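Local atomic coordinates of N-terminal acetyltransferase B complex subunit MDM20 (Candida albicans, PDB entry 5K04), a protein that probably serves as the non-catalytic, helical-repeat subunit of the NatB N-terminal acetyltransferase complex, wrapping around the catalytic subunit NAT3. Residues K500-N509 against L541-R550; L508-L516 against L528-K536. All blocks are in the same frame, centred on the assembly; numbering follows the deposited sequence.

Contact 1: K500-N509 against L541-R550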
loop_
_atom_site.group_PDB
_atom_site.type_symbol
_atom_site.label_atom_id
_atom_site.label_comp_id
_atom_site.label_asym_id
_atom_site.label_seq_id
_atom_site.Cartn_x
_atom_site.Cartn_y
_atom_site.Cartn_z
ATOM N N LYS A 500 -1.841 -2.770 -10.514
ATOM C CA LYS A 500 -2.402 -1.487 -10.963
ATOM C C LYS A 500 -2.205 -0.379 -9.938
ATOM O O LYS A 500 -1.866 0.757 -10.291
ATOM C CB LYS A 500 -3.899 -1.609 -11.227
ATOM C CG LYS A 500 -4.340 -2.364 -12.452
ATOM C CD LYS A 500 -5.788 -1.988 -12.761
ATOM C CE LYS A 500 -6.532 -3.083 -13.501
ATOM N NZ LYS A 500 -7.892 -2.627 -13.920
ATOM N N ARG A 501 -2.469 -0.677 -8.662
ATOM C CA ARG A 501 -2.386 0.361 -7.649
ATOM C C ARG A 501 -0.949 0.801 -7.406
ATOM O O ARG A 501 -0.726 1.902 -6.895
ATOM C CB ARG A 501 -3.049 -0.127 -6.360
ATOM C CG ARG A 501 -4.579 -0.183 -6.475
ATOM C CD ARG A 501 -5.249 -0.873 -5.294
ATOM N NE ARG A 501 -5.041 -0.160 -4.036
ATOM C CZ ARG A 501 -5.611 -0.492 -2.876
ATOM N NH1 ARG A 501 -6.421 -1.537 -2.808
ATOM N NH2 ARG A 501 -5.359 0.210 -1.781
ATOM N N MET A 502 0.023 -0.038 -7.780
ATOM C CA MET A 502 1.444 0.184 -7.532
ATOM C C MET A 502 2.149 0.870 -8.693
ATOM O O MET A 502 3.232 1.433 -8.506
ATOM C CB MET A 502 2.137 -1.160 -7.238
ATOM C CG MET A 502 2.026 -1.637 -5.790
ATOM S SD MET A 502 2.676 -0.524 -4.577
ATOM C CE MET A 502 3.145 -1.712 -3.370
ATOM N N GLN A 503 1.536 0.854 -9.878
ATOM C CA GLN A 503 2.211 1.269 -11.102
ATOM C C GLN A 503 2.484 2.771 -11.127
ATOM O O GLN A 503 3.513 3.210 -11.654
ATOM C CB GLN A 503 1.363 0.872 -12.304
ATOM C CG GLN A 503 1.966 1.257 -13.625
ATOM C CD GLN A 503 0.982 1.120 -14.756
ATOM O OE1 GLN A 503 -0.037 1.822 -14.809
ATOM N NE2 GLN A 503 1.270 0.197 -15.667
ATOM N N ASN A 504 1.572 3.572 -10.580
ATOM C CA ASN A 504 1.688 5.022 -10.664
ATOM C C ASN A 504 1.151 5.682 -9.402
ATOM O O ASN A 504 0.295 6.566 -9.447
ATOM C CB ASN A 504 0.963 5.566 -11.885
ATOM C CG ASN A 504 1.545 6.865 -12.320
ATOM O OD1 ASN A 504 2.711 7.163 -12.023
ATOM N ND2 ASN A 504 0.760 7.654 -13.019
ATOM N N SER A 505 1.646 5.236 -8.253
ATOM C CA SER A 505 1.150 5.743 -6.992
ATOM C C SER A 505 1.833 7.065 -6.659
ATOM O O SER A 505 2.944 7.353 -7.114
ATOM C CB SER A 505 1.355 4.724 -5.865
ATOM O OG SER A 505 2.668 4.745 -5.321
ATOM N N ILE A 506 1.134 7.878 -5.868
ATOM C CA ILE A 506 1.701 9.143 -5.424
ATOM C C ILE A 506 2.950 8.895 -4.583
ATOM O O ILE A 506 3.912 9.668 -4.641
ATOM C CB ILE A 506 0.625 9.956 -4.675
ATOM C CG1 ILE A 506 1.194 11.290 -4.162
ATOM C CG2 ILE A 506 0.017 9.150 -3.527
ATOM C CD1 ILE A 506 1.425 12.298 -5.253
ATOM N N SER A 507 2.991 7.773 -3.855
ATOM C CA SER A 507 4.166 7.460 -3.038
ATOM C C SER A 507 5.383 7.106 -3.897
ATOM O O SER A 507 6.530 7.388 -3.510
ATOM C CB SER A 507 3.833 6.321 -2.064
ATOM O OG SER A 507 2.747 6.683 -1.215
ATOM N N LEU A 508 5.154 6.465 -5.047
ATOM C CA LEU A 508 6.235 6.150 -5.984
ATOM C C LEU A 508 6.774 7.412 -6.629
ATOM O O LEU A 508 7.992 7.600 -6.747
ATOM C CB LEU A 508 5.730 5.195 -7.074
ATOM C CG LEU A 508 6.508 5.202 -8.392
ATOM C CD1 LEU A 508 7.914 4.622 -8.216
ATOM C CD2 LEU A 508 5.725 4.481 -9.544
ATOM N N ASN A 509 5.863 8.280 -7.081
ATOM C CA ASN A 509 6.262 9.521 -7.735
ATOM C C ASN A 509 6.889 10.499 -6.746
ATOM O O ASN A 509 7.847 11.200 -7.083
ATOM C CB ASN A 509 5.050 10.105 -8.447
ATOM C CG ASN A 509 4.722 9.333 -9.729
ATOM O OD1 ASN A 509 5.581 9.192 -10.603
ATOM N ND2 ASN A 509 3.499 8.810 -9.828
ATOM N N LEU A 541 2.457 8.222 -17.632
ATOM C CA LEU A 541 2.091 8.055 -16.225
ATOM C C LEU A 541 2.290 9.345 -15.439
ATOM O O LEU A 541 1.435 9.719 -14.628
ATOM C CB LEU A 541 2.907 6.927 -15.602
ATOM C CG LEU A 541 2.707 5.543 -16.231
ATOM C CD1 LEU A 541 3.599 4.471 -15.555
ATOM C CD2 LEU A 541 1.249 5.137 -16.193
ATOM N N ILE A 542 3.417 10.033 -15.671
ATOM C CA ILE A 542 3.742 11.264 -14.944
ATOM C C ILE A 542 2.608 12.280 -15.065
ATOM O O ILE A 542 2.305 13.019 -14.120
ATOM C CB ILE A 542 5.070 11.838 -15.473
ATOM C CG1 ILE A 542 6.225 10.865 -15.218
ATOM C CG2 ILE A 542 5.335 13.244 -14.927
ATOM C CD1 ILE A 542 6.280 10.325 -13.835
ATOM N N VAL A 543 1.958 12.313 -16.232
ATOM C CA VAL A 543 0.903 13.272 -16.556
ATOM C C VAL A 543 -0.480 12.761 -16.169
ATOM O O VAL A 543 -1.454 13.533 -16.195
ATOM C CB VAL A 543 1.032 13.588 -18.063
ATOM C CG1 VAL A 543 -0.101 14.453 -18.581
ATOM C CG2 VAL A 543 2.366 14.276 -18.320
ATOM N N SER A 544 -0.594 11.489 -15.790
ATOM C CA SER A 544 -1.864 10.900 -15.407
ATOM C C SER A 544 -2.157 11.178 -13.938
ATOM O O SER A 544 -1.396 11.838 -13.229
ATOM C CB SER A 544 -1.863 9.396 -15.676
ATOM O OG SER A 544 -1.709 9.151 -17.057
ATOM N N ASP A 545 -3.295 10.678 -13.482
ATOM C CA ASP A 545 -3.663 10.767 -12.084
ATOM C C ASP A 545 -3.047 9.605 -11.332
ATOM O O ASP A 545 -3.062 8.461 -11.803
ATOM C CB ASP A 545 -5.179 10.769 -11.939
ATOM C CG ASP A 545 -5.791 12.068 -12.427
ATOM O OD1 ASP A 545 -5.249 13.137 -12.077
ATOM O OD2 ASP A 545 -6.788 12.012 -13.175
ATOM N N TYR A 546 -2.483 9.921 -10.172
ATOM C CA TYR A 546 -1.758 8.963 -9.351
ATOM C C TYR A 546 -2.714 8.259 -8.389
ATOM O O TYR A 546 -3.681 8.854 -7.905
ATOM C CB TYR A 546 -0.646 9.670 -8.565
ATOM C CG TYR A 546 0.329 10.515 -9.395
ATOM C CD1 TYR A 546 0.496 10.316 -10.768
ATOM C CD2 TYR A 546 1.096 11.501 -8.792
ATOM C CE1 TYR A 546 1.403 11.097 -11.514
ATOM C CE2 TYR A 546 2.007 12.275 -9.526
ATOM C CZ TYR A 546 2.155 12.069 -10.876
ATOM O OH TYR A 546 3.039 12.853 -11.580
ATOM N N THR A 547 -2.452 6.981 -8.137
ATOM C CA THR A 547 -3.196 6.255 -7.125
ATOM C C THR A 547 -2.647 6.600 -5.737
ATOM O O THR A 547 -1.524 7.085 -5.584
ATOM C CB THR A 547 -3.145 4.747 -7.384
ATOM O OG1 THR A 547 -1.792 4.328 -7.548
ATOM C CG2 THR A 547 -3.874 4.413 -8.660
ATOM N N ASP A 548 -3.484 6.394 -4.725
ATOM C CA ASP A 548 -3.152 6.734 -3.347
ATOM C C ASP A 548 -3.452 5.523 -2.474
ATOM O O ASP A 548 -4.614 5.150 -2.286
ATOM C CB ASP A 548 -3.918 7.965 -2.864
ATOM C CG ASP A 548 -3.431 8.474 -1.484
ATOM O OD1 ASP A 548 -2.579 7.808 -0.859
ATOM O OD2 ASP A 548 -3.902 9.545 -1.034
ATOM N N ASN A 549 -2.393 4.935 -1.937
ATOM C CA ASN A 549 -2.473 3.831 -0.995
ATOM C C ASN A 549 -1.863 4.191 0.359
ATOM O O ASN A 549 -1.618 3.300 1.189
ATOM C CB ASN A 549 -1.780 2.604 -1.588
ATOM C CG ASN A 549 -2.225 2.319 -3.008
ATOM O OD1 ASN A 549 -3.416 2.152 -3.273
ATOM N ND2 ASN A 549 -1.264 2.292 -3.940
ATOM N N ARG A 550 -1.634 5.474 0.610
ATOM C CA ARG A 550 -1.031 5.892 1.865
ATOM C C ARG A 550 -1.925 5.537 3.052
ATOM O O ARG A 550 -3.153 5.508 2.947
ATOM C CB ARG A 550 -0.740 7.390 1.815
ATOM C CG ARG A 550 0.410 7.692 0.846
ATOM C CD ARG A 550 0.561 9.173 0.639
ATOM N NE ARG A 550 -0.683 9.739 0.129
ATOM C CZ ARG A 550 -0.810 11.006 -0.259
ATOM N NH1 ARG A 550 0.241 11.820 -0.182
ATOM N NH2 ARG A 550 -1.975 11.450 -0.735
HETATM O O HOH W 1 -1.195 3.250 -10.091
HETATM O O HOH W 2 -2.313 6.076 -13.496
HETATM O O HOH W 3 0.361 5.809 -2.618
#

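Contact 2: L508-L516 against L528-K536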
loop_
_atom_site.group_PDB
_atom_site.type_symbol
_atom_site.label_atom_id
_atom_site.label_comp_id
_atom_site.label_asym_id
_atom_site.label_seq_id
_atom_site.Cartn_x
_atom_site.Cartn_y
_atom_site.Cartn_z
ATOM N N LEU A 508 5.154 6.465 -5.047
ATOM C CA LEU A 508 6.235 6.150 -5.984
ATOM C C LEU A 508 6.774 7.412 -6.629
ATOM O O LEU A 508 7.992 7.600 -6.747
ATOM C CB LEU A 508 5.730 5.195 -7.074
ATOM C CG LEU A 508 6.508 5.202 -8.392
ATOM C CD1 LEU A 508 7.914 4.622 -8.216
ATOM C CD2 LEU A 508 5.725 4.481 -9.544
ATOM N N ASN A 509 5.863 8.280 -7.081
ATOM C CA ASN A 509 6.262 9.521 -7.735
ATOM C C ASN A 509 6.889 10.499 -6.746
ATOM O O ASN A 509 7.847 11.200 -7.083
ATOM C CB ASN A 509 5.050 10.105 -8.447
ATOM C CG ASN A 509 4.722 9.333 -9.729
ATOM O OD1 ASN A 509 5.581 9.192 -10.603
ATOM N ND2 ASN A 509 3.499 8.810 -9.828
ATOM N N PHE A 510 6.394 10.516 -5.505
ATOM C CA PHE A 510 7.071 11.281 -4.465
ATOM C C PHE A 510 8.490 10.775 -4.245
ATOM O O PHE A 510 9.421 11.570 -4.076
ATOM C CB PHE A 510 6.294 11.220 -3.152
ATOM C CG PHE A 510 6.918 12.036 -2.089
ATOM C CD1 PHE A 510 6.945 13.411 -2.207
ATOM C CD2 PHE A 510 7.521 11.441 -1.008
ATOM C CE1 PHE A 510 7.548 14.175 -1.255
ATOM C CE2 PHE A 510 8.129 12.202 -0.051
ATOM C CZ PHE A 510 8.149 13.571 -0.172
ATOM N N THR A 511 8.662 9.446 -4.234
ATOM C CA THR A 511 9.989 8.851 -4.096
ATOM C C THR A 511 10.929 9.337 -5.197
ATOM O O THR A 511 12.075 9.705 -4.920
ATOM C CB THR A 511 9.865 7.316 -4.094
ATOM O OG1 THR A 511 9.157 6.881 -2.923
ATOM C CG2 THR A 511 11.216 6.661 -4.119
ATOM N N VAL A 512 10.446 9.379 -6.450
ATOM C CA VAL A 512 11.263 9.869 -7.562
ATOM C C VAL A 512 11.517 11.368 -7.422
ATOM O O VAL A 512 12.652 11.832 -7.585
ATOM C CB VAL A 512 10.602 9.530 -8.918
ATOM C CG1 VAL A 512 11.367 10.164 -10.090
ATOM C CG2 VAL A 512 10.493 8.006 -9.130
ATOM N N ALA A 513 10.472 12.141 -7.090
ATOM C CA ALA A 513 10.632 13.587 -6.911
ATOM C C ALA A 513 11.656 13.904 -5.827
ATOM O O ALA A 513 12.477 14.817 -5.981
ATOM C CB ALA A 513 9.290 14.220 -6.552
ATOM N N LYS A 514 11.619 13.142 -4.729
ATOM C CA LYS A 514 12.511 13.364 -3.598
ATOM C C LYS A 514 13.956 13.014 -3.946
ATOM O O LYS A 514 14.889 13.712 -3.535
ATOM C CB LYS A 514 12.020 12.539 -2.413
ATOM C CG LYS A 514 12.648 12.913 -1.109
ATOM C CD LYS A 514 11.977 14.135 -0.494
ATOM C CE LYS A 514 12.507 14.326 0.925
ATOM N NZ LYS A 514 11.876 15.471 1.608
ATOM N N ILE A 515 14.159 11.933 -4.696
ATOM C CA ILE A 515 15.497 11.579 -5.161
ATOM C C ILE A 515 16.067 12.679 -6.043
ATOM O O ILE A 515 17.246 13.056 -5.922
ATOM C CB ILE A 515 15.451 10.235 -5.907
ATOM C CG1 ILE A 515 15.255 9.090 -4.906
ATOM C CG2 ILE A 515 16.706 10.064 -6.786
ATOM C CD1 ILE A 515 14.770 7.810 -5.563
ATOM N N LEU A 516 15.255 13.177 -6.974
ATOM C CA LEU A 516 15.716 14.224 -7.873
ATOM C C LEU A 516 16.094 15.476 -7.092
ATOM O O LEU A 516 17.170 16.042 -7.288
ATOM C CB LEU A 516 14.629 14.521 -8.902
ATOM C CG LEU A 516 14.411 13.398 -9.913
ATOM C CD1 LEU A 516 13.102 13.588 -10.684
ATOM C CD2 LEU A 516 15.608 13.357 -10.841
ATOM N N LEU A 528 20.967 11.061 -10.893
ATOM C CA LEU A 528 20.082 11.926 -11.668
ATOM C C LEU A 528 19.792 11.352 -13.053
ATOM O O LEU A 528 18.650 11.393 -13.521
ATOM C CB LEU A 528 20.705 13.315 -11.773
ATOM C CG LEU A 528 19.956 14.380 -12.569
ATOM C CD1 LEU A 528 18.884 15.041 -11.714
ATOM C CD2 LEU A 528 20.937 15.404 -13.095
ATOM N N ASN A 529 20.815 10.804 -13.719
ATOM C CA ASN A 529 20.665 10.319 -15.092
ATOM C C ASN A 529 19.751 9.099 -15.183
ATOM O O ASN A 529 19.112 8.875 -16.217
ATOM C CB ASN A 529 22.046 9.989 -15.661
ATOM C CG ASN A 529 21.999 9.530 -17.112
ATOM O OD1 ASN A 529 21.645 8.384 -17.411
ATOM N ND2 ASN A 529 22.383 10.421 -18.024
ATOM N N TYR A 530 19.701 8.281 -14.132
ATOM C CA TYR A 530 18.814 7.124 -14.147
ATOM C C TYR A 530 17.356 7.549 -14.025
ATOM O O TYR A 530 16.475 6.967 -14.672
ATOM C CB TYR A 530 19.191 6.161 -13.017
ATOM C CG TYR A 530 18.240 4.990 -12.860
ATOM C CD1 TYR A 530 17.090 5.090 -12.070
ATOM C CD2 TYR A 530 18.490 3.784 -13.490
ATOM C CE1 TYR A 530 16.222 4.022 -11.931
ATOM C CE2 TYR A 530 17.627 2.706 -13.342
ATOM C CZ TYR A 530 16.500 2.832 -12.566
ATOM O OH TYR A 530 15.641 1.770 -12.438
ATOM N N PHE A 531 17.084 8.562 -13.200
ATOM C CA PHE A 531 15.712 8.958 -12.921
ATOM C C PHE A 531 15.153 9.931 -13.949
ATOM O O PHE A 531 13.943 9.915 -14.212
ATOM C CB PHE A 531 15.637 9.501 -11.498
ATOM C CG PHE A 531 15.813 8.420 -10.474
ATOM C CD1 PHE A 531 14.755 7.566 -10.162
ATOM C CD2 PHE A 531 17.047 8.200 -9.872
ATOM C CE1 PHE A 531 14.917 6.539 -9.230
ATOM C CE2 PHE A 531 17.216 7.175 -8.937
ATOM C CZ PHE A 531 16.146 6.341 -8.624
ATOM N N ILE A 532 16.011 10.740 -14.572
ATOM C CA ILE A 532 15.594 11.449 -15.776
ATOM C C ILE A 532 15.144 10.449 -16.834
ATOM O O ILE A 532 14.118 10.641 -17.502
ATOM C CB ILE A 532 16.734 12.345 -16.294
ATOM C CG1 ILE A 532 17.090 13.413 -15.265
ATOM C CG2 ILE A 532 16.352 12.985 -17.608
ATOM C CD1 ILE A 532 15.890 14.097 -14.683
ATOM N N HIS A 533 15.892 9.350 -16.986
ATOM C CA HIS A 533 15.523 8.346 -17.977
ATOM C C HIS A 533 14.190 7.671 -17.642
ATOM O O HIS A 533 13.447 7.300 -18.555
ATOM C CB HIS A 533 16.628 7.306 -18.111
ATOM C CG HIS A 533 16.334 6.273 -19.150
ATOM N ND1 HIS A 533 16.336 6.559 -20.500
ATOM C CD2 HIS A 533 15.996 4.967 -19.041
ATOM C CE1 HIS A 533 16.031 5.468 -21.179
ATOM N NE2 HIS A 533 15.823 4.487 -20.318
ATOM N N TYR A 534 13.866 7.516 -16.352
ATOM C CA TYR A 534 12.546 7.008 -15.973
ATOM C C TYR A 534 11.438 7.972 -16.396
ATOM O O TYR A 534 10.385 7.546 -16.885
ATOM C CB TYR A 534 12.489 6.767 -14.459
ATOM C CG TYR A 534 11.107 6.402 -13.959
ATOM C CD1 TYR A 534 10.639 5.090 -14.030
ATOM C CD2 TYR A 534 10.260 7.360 -13.427
ATOM C CE1 TYR A 534 9.366 4.746 -13.589
ATOM C CE2 TYR A 534 8.988 7.021 -12.983
ATOM C CZ TYR A 534 8.544 5.717 -13.067
ATOM O OH TYR A 534 7.284 5.383 -12.621
ATOM N N LEU A 535 11.655 9.279 -16.206
ATOM C CA LEU A 535 10.614 10.258 -16.523
ATOM C C LEU A 535 10.287 10.266 -18.016
ATOM O O LEU A 535 9.117 10.261 -18.408
ATOM C CB LEU A 535 11.046 11.653 -16.071
ATOM C CG LEU A 535 11.371 11.919 -14.599
ATOM C CD1 LEU A 535 11.789 13.373 -14.418
ATOM C CD2 LEU A 535 10.206 11.597 -13.732
ATOM N N LYS A 536 11.318 10.309 -18.865
ATOM C CA LYS A 536 11.108 10.334 -20.309
ATOM C C LYS A 536 10.565 9.008 -20.823
ATOM O O LYS A 536 9.921 8.974 -21.874
ATOM C CB LYS A 536 12.417 10.685 -21.014
ATOM C CG LYS A 536 13.234 11.774 -20.304
ATOM C CD LYS A 536 12.457 13.098 -20.150
ATOM C CE LYS A 536 12.291 13.809 -21.490
ATOM N NZ LYS A 536 11.197 14.808 -21.470
#

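Contact 1: K500-N509 against L541-R550
R501 and N549 lock the two segments at one end. The guanidinium meets N549 side-on: NE (2.9 Å) and NH2 both donate to OD1, which lies in the guanidinium plane but takes both nitrogens from one face of its own carbonyl. The bend of the arginine at chi3 turns that edge back toward the asparagine. N549 returns the bond through ND2 to R501 O, the carbonyl that T547 OG1 (2.7 Å) approaches from the opposite face. An amide suits position 549 because it accepts and donates at once. In the middle, S505 and T547 form a single beta bridge, with I506 N bound to T547 O at 2.8 Å and T547 N to N504 O.

At the other end N504 swings CG anti to its backbone N (chi1 -155°), which carries ND2 to L541 O (2.7 Å), while OD1 accepts a nearly straight bond from N509 ND2 (174°). N509 ND2 also lies 3.3 Å above the centre of the Y546 ring, its amide 29° from the ring plane, and I506 CD1 touches the ring's edge at CD2. I506 CG2 rests over one face of the R550 guanidinium, which is paired with D548 and D571. E443 binds S505 OG and N549 ND2, and E10 of the NAT3 subunit forms a salt bridge with R501. The contact is held mainly by side-chain-to-backbone hydrogen bonds: N549 ND2 and T547 OG1 satisfy R501 O near the end of helix 489-503, and N504 ND2 binds L541 O of helix 539-542, fixing an irregular chain beside the catalytic subunit.

Contact 2: L508-L516 against L528-K536
L516 is the knob of this helix pair, set into a hole formed by L528, F531, I532 and L535. Its two methyls divide the work. CD2 touches three of the four, 3.8 Å from L528 CD1 and 3.9 Å from F531 CB, with I532 CD1 also against it; CD1 meets L535 CD1 tip to tip at 4.0 Å. A branched leucine fits here because one side chain can fill several directions at once.

One residue earlier, I515 crosses the F531 ring at about a right angle. Its CG2 methyl sits over one face in a CH-pi contact, 3.9 Å from the ring centroid, while CD1 reaches the rim at CZ (3.7 Å). With CG2 anti to the backbone N and CG1 beside it (chi1 -73°), both branches of I515 can engage the same ring. The opposite face of F531 is covered by CD1 of its neighbour Y530, leaving the phenyl sandwiched, and Y466 of helix 456-485 meets the ring edge-to-face.

Toward the start of helix 506-521 the contacts are fewer. V512 points at the partner helix, yet its CG1 stays 4.1 Å from L535 CD2 as the two side chains slide past each other, and its contacts with F531 and Y534 are longer still. On this partner helix L508 CD2 meets the hydroxyl of Y534, an amphipathic residue suited to its partly exposed place; L508 itself is buried, packing also on Y466 and Y469 of helix 456-485. N529 and H533 lie on the solvent side of their helix. The segment axes approach to 10.2 Å with 140° between their directions: an antiparallel helical hairpin, the building unit of TPR-like helical repeats, consistent with the family's place in the TPR clan.

In the fold
Contacts 1 and 2 lie with their centres about 13 Å apart and share helix 506-521. Their residue ranges overlap at L508 and N509, N509 being used across contact 1 and L508 across contact 2. Along the chain 508-516 is followed by 528-536, then helix 539-542 and the loop to R550, so apart from the shared residues the hairpin lies between the segments of contact 1. The two meet where I542 CD1 packs on L535 CD2. Contact 2 supplies an apolar helix pair; contact 1 returns the chain across the start of helix 506-521 with polar bonds. R501, M502 and N549 place contact 1 beside NAT3, which probably couples the hairpin's return to the subunit interface.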